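Local coordinates for cellulosomal-scaffolding protein A (Clostridium thermocellum, PDB 4B9F) that probably binds crystalline cellulose through this family 3a carbohydrate-binding module, helping the cellulosome scaffold hold its enzymes on the substrate, at residues S9-T14 / F129-Q134; I18-K23 / T90-S95; I94-G99 / A105-Q110. One frame throughout, in Å; residues are numbered along the deposited sequence.

Interaction 1. Residues S9-T14 / F129-Q134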
loop_
_atom_site.group_PDB
_atom_site.type_symbol
_atom_site.label_atom_id
_atom_site.label_comp_id
_atom_site.label_asym_id
_atom_site.label_seq_id
_atom_site.Cartn_x
_atom_site.Cartn_y
_atom_site.Cartn_z
ATOM N N SER A 9 7.960 -3.428 6.556
ATOM C CA SER A 9 9.048 -2.994 7.426
ATOM C C SER A 9 9.272 -3.929 8.610
ATOM O O SER A 9 10.402 -4.050 9.100
ATOM C CB SER A 9 8.822 -1.562 7.895
ATOM O OG SER A 9 7.616 -1.473 8.626
ATOM N N ASN A 10 8.210 -4.587 9.074
ATOM C CA ASN A 10 8.333 -5.517 10.199
ATOM C C ASN A 10 8.073 -6.945 9.748
ATOM O O ASN A 10 6.959 -7.283 9.366
ATOM C CB ASN A 10 7.404 -5.132 11.346
ATOM C CG ASN A 10 5.956 -5.185 10.963
ATOM O OD1 ASN A 10 5.577 -4.748 9.875
ATOM N ND2 ASN A 10 5.126 -5.737 11.854
ATOM N N PRO A 11 9.116 -7.782 9.769
ATOM C CA PRO A 11 9.002 -9.111 9.168
ATOM C C PRO A 11 8.576 -10.241 10.104
ATOM O O PRO A 11 8.490 -11.365 9.628
ATOM C CB PRO A 11 10.423 -9.373 8.670
ATOM C CG PRO A 11 11.286 -8.655 9.637
ATOM C CD PRO A 11 10.521 -7.412 10.024
ATOM N N SER A 12 8.322 -9.970 11.381
ATOM C CA SER A 12 7.936 -11.034 12.311
ATOM C C SER A 12 6.702 -11.786 11.829
ATOM O O SER A 12 5.714 -11.179 11.410
ATOM C CB SER A 12 7.658 -10.470 13.698
ATOM O OG SER A 12 8.830 -9.891 14.224
ATOM N N ASP A 13 6.747 -13.109 11.908
ATOM C CA ASP A 13 5.624 -13.901 11.431
ATOM C C ASP A 13 4.346 -13.591 12.207
ATOM O O ASP A 13 3.284 -13.385 11.624
ATOM C CB ASP A 13 5.941 -15.391 11.509
ATOM C CG ASP A 13 4.865 -16.240 10.874
ATOM O OD1 ASP A 13 4.330 -15.833 9.823
ATOM O OD2 ASP A 13 4.550 -17.316 11.420
ATOM N N THR A 14 4.448 -13.556 13.530
ATOM C CA THR A 14 3.316 -13.199 14.373
ATOM C C THR A 14 3.449 -11.739 14.783
ATOM O O THR A 14 4.477 -11.328 15.321
ATOM C CB THR A 14 3.261 -14.085 15.622
ATOM O OG1 THR A 14 3.194 -15.458 15.221
ATOM C CG2 THR A 14 2.045 -13.750 16.471
ATOM N N PHE A 129 2.935 -10.123 1.301
ATOM C CA PHE A 129 4.024 -9.911 2.246
ATOM C C PHE A 129 5.379 -10.073 1.566
ATOM O O PHE A 129 5.594 -11.042 0.834
ATOM C CB PHE A 129 3.902 -10.899 3.404
ATOM C CG PHE A 129 5.044 -10.827 4.384
ATOM C CD1 PHE A 129 5.101 -9.822 5.333
ATOM C CD2 PHE A 129 6.058 -11.764 4.348
ATOM C CE1 PHE A 129 6.155 -9.757 6.240
ATOM C CE2 PHE A 129 7.111 -11.705 5.249
ATOM C CZ PHE A 129 7.156 -10.696 6.193
ATOM N N LYS A 130 6.276 -9.123 1.814
ATOM C CA LYS A 130 7.623 -9.153 1.251
ATOM C C LYS A 130 8.614 -8.597 2.265
ATOM O O LYS A 130 8.646 -7.392 2.523
ATOM C CB LYS A 130 7.681 -8.304 -0.018
ATOM C CG LYS A 130 9.020 -8.324 -0.741
ATOM C CD LYS A 130 9.428 -9.742 -1.094
ATOM C CE LYS A 130 10.672 -9.769 -1.966
ATOM N NZ LYS A 130 11.134 -11.166 -2.195
ATOM N N SER A 131 9.423 -9.473 2.845
ATOM C CA SER A 131 10.475 -9.022 3.733
ATOM C C SER A 131 11.664 -8.612 2.883
ATOM O O SER A 131 12.139 -9.376 2.042
ATOM C CB SER A 131 10.871 -10.121 4.713
ATOM O OG SER A 131 11.898 -9.658 5.575
ATOM N N ALA A 132 12.139 -7.395 3.100
ATOM C CA ALA A 132 13.296 -6.882 2.391
ATOM C C ALA A 132 13.846 -5.769 3.253
ATOM O O ALA A 132 13.140 -5.238 4.113
ATOM C CB ALA A 132 12.899 -6.354 1.016
ATOM N N SER A 133 15.101 -5.411 3.039
ATOM C CA SER A 133 15.703 -4.355 3.840
ATOM C C SER A 133 15.248 -2.988 3.340
ATOM O O SER A 133 15.349 -1.993 4.049
ATOM C CB SER A 133 17.225 -4.460 3.816
ATOM O OG SER A 133 17.717 -4.432 2.490
ATOM N N GLN A 134 14.726 -2.948 2.119
ATOM C CA GLN A 134 14.313 -1.698 1.499
ATOM C C GLN A 134 13.316 -1.982 0.391
ATOM O O GLN A 134 13.030 -3.138 0.090
ATOM C CB GLN A 134 15.517 -0.960 0.912
ATOM C CG GLN A 134 16.046 -1.557 -0.385
ATOM C CD GLN A 134 16.761 -2.875 -0.176
ATOM O OE1 GLN A 134 17.739 -2.952 0.567
ATOM N NE2 GLN A 134 16.272 -3.924 -0.828
#

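Interaction 2. Residues I18-K23 / T90-S95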
loop_
_atom_site.group_PDB
_atom_site.type_symbol
_atom_site.label_atom_id
_atom_site.label_comp_id
_atom_site.label_asym_id
_atom_site.label_seq_id
_atom_site.Cartn_x
_atom_site.Cartn_y
_atom_site.Cartn_z
ATOM N N ILE A 18 0.532 -4.731 10.820
ATOM C CA ILE A 18 1.107 -4.951 9.497
ATOM C C ILE A 18 1.483 -3.585 8.921
ATOM O O ILE A 18 0.730 -2.621 9.049
ATOM C CB ILE A 18 0.136 -5.737 8.594
ATOM C CG1 ILE A 18 -0.016 -7.156 9.163
ATOM C CG2 ILE A 18 0.660 -5.819 7.155
ATOM C CD1 ILE A 18 -1.088 -8.010 8.511
ATOM N N ASN A 19 2.664 -3.501 8.314
ATOM C CA ASN A 19 3.247 -2.218 7.936
ATOM C C ASN A 19 3.712 -2.204 6.490
ATOM O O ASN A 19 4.908 -2.295 6.206
ATOM C CB ASN A 19 4.420 -1.873 8.859
ATOM C CG ASN A 19 3.992 -1.710 10.299
ATOM O OD1 ASN A 19 3.751 -2.691 11.008
ATOM N ND2 ASN A 19 3.870 -0.468 10.735
ATOM N N PRO A 20 2.761 -2.099 5.557
ATOM C CA PRO A 20 3.108 -2.073 4.135
ATOM C C PRO A 20 3.768 -0.745 3.770
ATOM O O PRO A 20 3.220 0.317 4.077
ATOM C CB PRO A 20 1.748 -2.233 3.436
ATOM C CG PRO A 20 0.755 -1.755 4.437
ATOM C CD PRO A 20 1.314 -1.989 5.802
ATOM N N GLN A 21 4.928 -0.809 3.120
ATOM C CA GLN A 21 5.618 0.390 2.638
ATOM C C GLN A 21 5.565 0.404 1.116
ATOM O O GLN A 21 6.053 -0.528 0.477
ATOM C CB GLN A 21 7.087 0.393 3.078
ATOM C CG GLN A 21 7.323 -0.054 4.510
ATOM C CD GLN A 21 6.921 0.984 5.526
ATOM O OE1 GLN A 21 7.425 2.111 5.515
ATOM N NE2 GLN A 21 6.023 0.604 6.431
ATOM N N PHE A 22 4.967 1.444 0.536
ATOM C CA PHE A 22 4.865 1.568 -0.915
ATOM C C PHE A 22 5.656 2.762 -1.411
ATOM O O PHE A 22 5.685 3.816 -0.760
ATOM C CB PHE A 22 3.413 1.810 -1.341
ATOM C CG PHE A 22 2.540 0.583 -1.379
ATOM C CD1 PHE A 22 1.823 0.190 -0.264
ATOM C CD2 PHE A 22 2.382 -0.134 -2.564
ATOM C CE1 PHE A 22 0.985 -0.921 -0.308
ATOM C CE2 PHE A 22 1.553 -1.236 -2.614
ATOM C CZ PHE A 22 0.852 -1.629 -1.489
ATOM N N LYS A 23 6.247 2.627 -2.593
ATOM C CA LYS A 23 6.808 3.781 -3.292
ATOM C C LYS A 23 6.388 3.699 -4.746
ATOM O O LYS A 23 6.710 2.727 -5.434
ATOM C CB LYS A 23 8.334 3.835 -3.180
ATOM C CG LYS A 23 8.941 5.077 -3.844
ATOM C CD LYS A 23 10.322 5.420 -3.300
ATOM C CE LYS A 23 11.300 4.289 -3.486
ATOM N NZ LYS A 23 12.692 4.775 -3.235
ATOM N N THR A 90 -8.499 -10.858 2.027
ATOM C CA THR A 90 -8.769 -9.451 2.261
ATOM C C THR A 90 -7.704 -8.653 1.539
ATOM O O THR A 90 -6.586 -9.137 1.357
ATOM C CB THR A 90 -8.653 -9.139 3.786
ATOM O OG1 THR A 90 -9.474 -10.049 4.531
ATOM C CG2 THR A 90 -9.068 -7.703 4.108
ATOM N N TYR A 91 -8.025 -7.435 1.131
ATOM C CA TYR A 91 -6.957 -6.480 0.872
ATOM C C TYR A 91 -7.181 -5.157 1.557
ATOM O O TYR A 91 -8.318 -4.710 1.749
ATOM C CB TYR A 91 -6.677 -6.277 -0.625
ATOM C CG TYR A 91 -7.822 -5.784 -1.483
ATOM C CD1 TYR A 91 -8.020 -4.423 -1.709
ATOM C CD2 TYR A 91 -8.658 -6.685 -2.135
ATOM C CE1 TYR A 91 -9.059 -3.971 -2.536
ATOM C CE2 TYR A 91 -9.686 -6.245 -2.958
ATOM C CZ TYR A 91 -9.878 -4.894 -3.160
ATOM O OH TYR A 91 -10.895 -4.469 -3.987
ATOM N N LEU A 92 -6.075 -4.555 1.966
ATOM C CA LEU A 92 -6.072 -3.146 2.286
ATOM C C LEU A 92 -6.004 -2.390 0.971
ATOM O O LEU A 92 -5.157 -2.679 0.113
ATOM C CB LEU A 92 -4.851 -2.809 3.135
ATOM C CG LEU A 92 -4.498 -1.324 3.256
ATOM C CD1 LEU A 92 -5.488 -0.603 4.162
ATOM C CD2 LEU A 92 -3.075 -1.134 3.767
ATOM N N GLU A 93 -6.920 -1.450 0.791
ATOM C CA GLU A 93 -6.867 -0.548 -0.339
ATOM C C GLU A 93 -6.447 0.818 0.149
ATOM O O GLU A 93 -7.127 1.415 0.997
ATOM C CB GLU A 93 -8.224 -0.440 -1.017
ATOM C CG GLU A 93 -8.167 0.411 -2.272
ATOM C CD GLU A 93 -9.520 0.941 -2.692
ATOM O OE1 GLU A 93 -10.056 1.830 -1.989
ATOM O OE2 GLU A 93 -10.037 0.476 -3.728
ATOM N N ILE A 94 -5.316 1.293 -0.361
ATOM C CA ILE A 94 -4.825 2.624 -0.051
ATOM C C ILE A 94 -5.289 3.558 -1.158
ATOM O O ILE A 94 -5.174 3.235 -2.346
ATOM C CB ILE A 94 -3.279 2.643 0.097
ATOM C CG1 ILE A 94 -2.864 1.827 1.330
ATOM C CG2 ILE A 94 -2.778 4.081 0.204
ATOM C CD1 ILE A 94 -1.362 1.653 1.489
ATOM N N SER A 95 -5.818 4.707 -0.757
ATOM C CA SER A 95 -6.248 5.738 -1.690
ATOM C C SER A 95 -5.807 7.114 -1.183
ATOM O O SER A 95 -5.219 7.232 -0.093
ATOM C CB SER A 95 -7.767 5.685 -1.896
ATOM O OG SER A 95 -8.441 5.857 -0.661
#

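Interaction 3. Residues I94-G99 / A105-Q110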
loop_
_atom_site.group_PDB
_atom_site.type_symbol
_atom_site.label_atom_id
_atom_site.label_comp_id
_atom_site.label_asym_id
_atom_site.label_seq_id
_atom_site.Cartn_x
_atom_site.Cartn_y
_atom_site.Cartn_z
ATOM N N ILE A 94 -5.316 1.293 -0.361
ATOM C CA ILE A 94 -4.825 2.624 -0.051
ATOM C C ILE A 94 -5.289 3.558 -1.158
ATOM O O ILE A 94 -5.174 3.235 -2.346
ATOM C CB ILE A 94 -3.279 2.643 0.097
ATOM C CG1 ILE A 94 -2.864 1.827 1.330
ATOM C CG2 ILE A 94 -2.778 4.081 0.204
ATOM C CD1 ILE A 94 -1.362 1.653 1.489
ATOM N N SER A 95 -5.818 4.707 -0.757
ATOM C CA SER A 95 -6.248 5.738 -1.690
ATOM C C SER A 95 -5.807 7.114 -1.183
ATOM O O SER A 95 -5.219 7.232 -0.093
ATOM C CB SER A 95 -7.767 5.685 -1.896
ATOM O OG SER A 95 -8.441 5.857 -0.661
ATOM N N PHE A 96 -6.093 8.146 -1.974
ATOM C CA PHE A 96 -5.587 9.493 -1.709
ATOM C C PHE A 96 -6.704 10.499 -1.881
ATOM O O PHE A 96 -7.499 10.400 -2.825
ATOM C CB PHE A 96 -4.441 9.838 -2.664
ATOM C CG PHE A 96 -3.330 8.839 -2.638
ATOM C CD1 PHE A 96 -3.384 7.688 -3.421
ATOM C CD2 PHE A 96 -2.232 9.027 -1.809
ATOM C CE1 PHE A 96 -2.377 6.742 -3.373
ATOM C CE2 PHE A 96 -1.205 8.085 -1.766
ATOM C CZ PHE A 96 -1.282 6.943 -2.553
ATOM N N THR A 97 -6.747 11.481 -0.987
ATOM C CA THR A 97 -7.778 12.506 -1.043
ATOM C C THR A 97 -7.533 13.511 -2.161
ATOM O O THR A 97 -8.451 14.211 -2.585
ATOM C CB THR A 97 -7.906 13.255 0.289
ATOM O OG1 THR A 97 -6.669 13.912 0.587
ATOM C CG2 THR A 97 -8.263 12.290 1.420
ATOM N N GLY A 98 -6.295 13.582 -2.634
ATOM C CA GLY A 98 -5.938 14.526 -3.668
ATOM C C GLY A 98 -4.451 14.455 -3.931
ATOM O O GLY A 98 -3.759 13.592 -3.387
ATOM N N GLY A 99 -3.956 15.365 -4.762
ATOM C CA GLY A 99 -2.547 15.401 -5.108
ATOM C C GLY A 99 -2.275 14.974 -6.537
ATOM O O GLY A 99 -3.105 14.340 -7.193
ATOM N N ALA A 105 8.318 12.196 -10.594
ATOM C CA ALA A 105 8.076 12.319 -9.158
ATOM C C ALA A 105 7.709 10.960 -8.580
ATOM O O ALA A 105 7.278 10.063 -9.301
ATOM C CB ALA A 105 6.956 13.328 -8.889
ATOM N N HIS A 106 7.858 10.810 -7.269
ATOM C CA HIS A 106 7.367 9.603 -6.613
ATOM C C HIS A 106 6.619 9.942 -5.341
ATOM O O HIS A 106 6.801 11.023 -4.775
ATOM C CB HIS A 106 8.485 8.582 -6.349
ATOM C CG HIS A 106 9.483 9.001 -5.312
ATOM N ND1 HIS A 106 10.642 9.679 -5.623
ATOM C CD2 HIS A 106 9.515 8.796 -3.973
ATOM C CE1 HIS A 106 11.341 9.884 -4.520
ATOM N NE2 HIS A 106 10.678 9.358 -3.503
ATOM N N VAL A 107 5.762 9.020 -4.911
ATOM C CA VAL A 107 5.088 9.149 -3.629
ATOM C C VAL A 107 5.464 7.947 -2.781
ATOM O O VAL A 107 5.459 6.804 -3.261
ATOM C CB VAL A 107 3.541 9.320 -3.781
ATOM C CG1 VAL A 107 2.912 8.171 -4.563
ATOM C CG2 VAL A 107 2.880 9.493 -2.424
ATOM N N GLN A 108 5.838 8.216 -1.530
ATOM C CA GLN A 108 6.210 7.161 -0.602
ATOM C C GLN A 108 5.174 7.116 0.500
ATOM O O GLN A 108 4.795 8.158 1.032
ATOM C CB GLN A 108 7.585 7.442 -0.015
ATOM C CG GLN A 108 8.076 6.391 0.954
ATOM C CD GLN A 108 9.569 6.507 1.200
ATOM O OE1 GLN A 108 10.350 6.686 0.259
ATOM N NE2 GLN A 108 9.974 6.420 2.462
ATOM N N ILE A 109 4.716 5.912 0.827
ATOM C CA ILE A 109 3.652 5.707 1.809
ATOM C C ILE A 109 4.077 4.666 2.824
ATOM O O ILE A 109 4.373 3.526 2.468
ATOM C CB ILE A 109 2.343 5.223 1.134
ATOM C CG1 ILE A 109 1.911 6.207 0.044
ATOM C CG2 ILE A 109 1.243 5.000 2.183
ATOM C CD1 ILE A 109 2.153 5.682 -1.381
ATOM N N GLN A 110 4.109 5.063 4.088
ATOM C CA GLN A 110 4.471 4.154 5.166
ATOM C C GLN A 110 3.186 3.834 5.921
ATOM O O GLN A 110 2.739 4.596 6.777
ATOM C CB GLN A 110 5.562 4.794 6.029
ATOM C CG GLN A 110 6.752 5.131 5.132
ATOM C CD GLN A 110 7.934 5.791 5.803
ATOM O OE1 GLN A 110 8.748 6.393 5.116
ATOM N NE2 GLN A 110 8.052 5.669 7.130
#

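Interaction 1. Residues S9-T14 / F129-Q134
P11 and S131 bring two irregular loops together, their CA atoms 5.6 Å apart and no backbone hydrogen bond between the segments. S9-T14 follows strand 2-8, and F129-Q134 leads into strand 136-137, so the contact joins two surface loops bordering one sheet of the β-sandwich. The F129 ring approaches P11 with its rim: P11 CA lies in the ring plane at the edge, 3.8 Å from F129 CZ. The carbonyl oxygens of N10 and P11 gather at the same end of the ring; P11 O comes in obliquely, 3.7 Å from F129 CZ, and N10 O sits at the edge near the ring plane, 4.1 Å from F129 CE1. With CG anti to the backbone N (chi1 176°), F129 reaches across to this bend. The S131 backbone N lies over one ring face, 4.0 Å above the plane and offset toward the rim. Beyond it, S131 OG meets P11 CB at 3.4 Å, a van der Waals touch to the proline ring. Q123 NE2 donates to both N10 O and S12 O, while N10 ND2 bonds to S17 O. N8 OD1 accepts from K130 N on the other loop. The chemistry therefore divides the work: hydrogen bonds to neighbouring residues fix each loop, while the junction itself relies on C-H contacts, with the slightly positive rim of F129 probably suited to N10 O beside it.

Interaction 2. Residues I18-K23 / T90-S95
P20 faces L92 and F22 faces I94 across the interior of a jelly-roll β-sandwich, with CA separations of 9.4 and 9.8 Å and no backbone hydrogen bonds between the two strands. Strand 20-26 belongs to one sheet and strand 88-96 to the other; alternate residues of each send their CB atoms inward, and all four touching residues are buried. The first pair crosses at about a right angle: P20 CG on the pyrrolidine ring meets the CD2 methyl of L92 at 3.9 Å. L92 reaches it with CG anti to the backbone N (chi1 165°), and F78 packs against this leucine within its own sheet. On the strand's other face, Q21 points away from the sandwich interior, and its NE2 donates to N19 O at 3.1 Å with a nearly straight bond (176°), approaching from above the carbonyl plane. Inside, the F22 ring also has F6 as an edge-to-face partner and L39 of the facing sheet beside it. I94 meets this ring obliquely with the end of its longer branch: the CD1 methyl straddles one ring bond, 3.9 Å from both F22 CD1 and F22 CE1.

Interaction 3. Residues I94-G99 / A105-Q110
F96 and I109 reach toward each other from opposite sheets of the β-sandwich, and the rim of the phenyl ring meets the longer branch of the isoleucine. I109 CD1 lies in the ring plane at the edge, 3.8 Å from F96 CZ, and I109 CG1 backs it up at 4.1 Å from F96 CE2. I109 chi2 is 106°, away from the staggered values, which suggests that its terminal methyl is adjusted to the packing around it. On either side of this central pair the contacts are looser. V107 CG2 approaches the ring obliquely, 4.4 Å from F96 CE2, while I94 CD1 meets the shorter branch of the isoleucine, I109 CG2, at 4.3 Å. No polar group takes part, and all four residues are buried.

A second shell closes around them. V74 touches both I94 and I109, F53 and C55 of strand 51-61 add to the same apolar layer, L34 packs on F96, and I70 lies against V107. The axes of strand segments 94-96 and 106-110 approach to 10.5 Å, at 130° between their directions, the separation of facing sheets rather than of hydrogen-bonded neighbours. The chain passes from one sheet to the other through the connection that starts at T97-G99 and includes the short strand 100-101; G99, whose backbone shape by itself calls for glycine, pairs through its backbone with L34. I94 is held in its sheet by backbone bonding to L39; just ahead of its strand, A105 bonds through its backbone to N26. On the outer face of strand 106-115, the alternating residues Q108 and Q110 are linked side chain to side chain: Q108 NE2 donates to Q110 OE1 at 2.9 Å.

Overall arrangement
Interactions 2 and 3 form one continuous apolar layer between the two sheets, their centres about 11 Å apart. They share I94, whose CD1 serves both, and their strands 20-26 and 106-115 are sheet neighbours, joined where F22 O accepts a probable hydrogen bond from I109 N at 2.8 Å. Interaction 1 lies at the surface, about 13 Å from interaction 2 between centres, tied to it by a probable hydrogen bond between S9 N and N19 O (3.3 Å). From interaction 3, across the chain's centre, it is about 21 Å away between centres. The calcium ion, bound by T44, D46, T122, N125 and D126, lies about 8 Å from the F129 side chain.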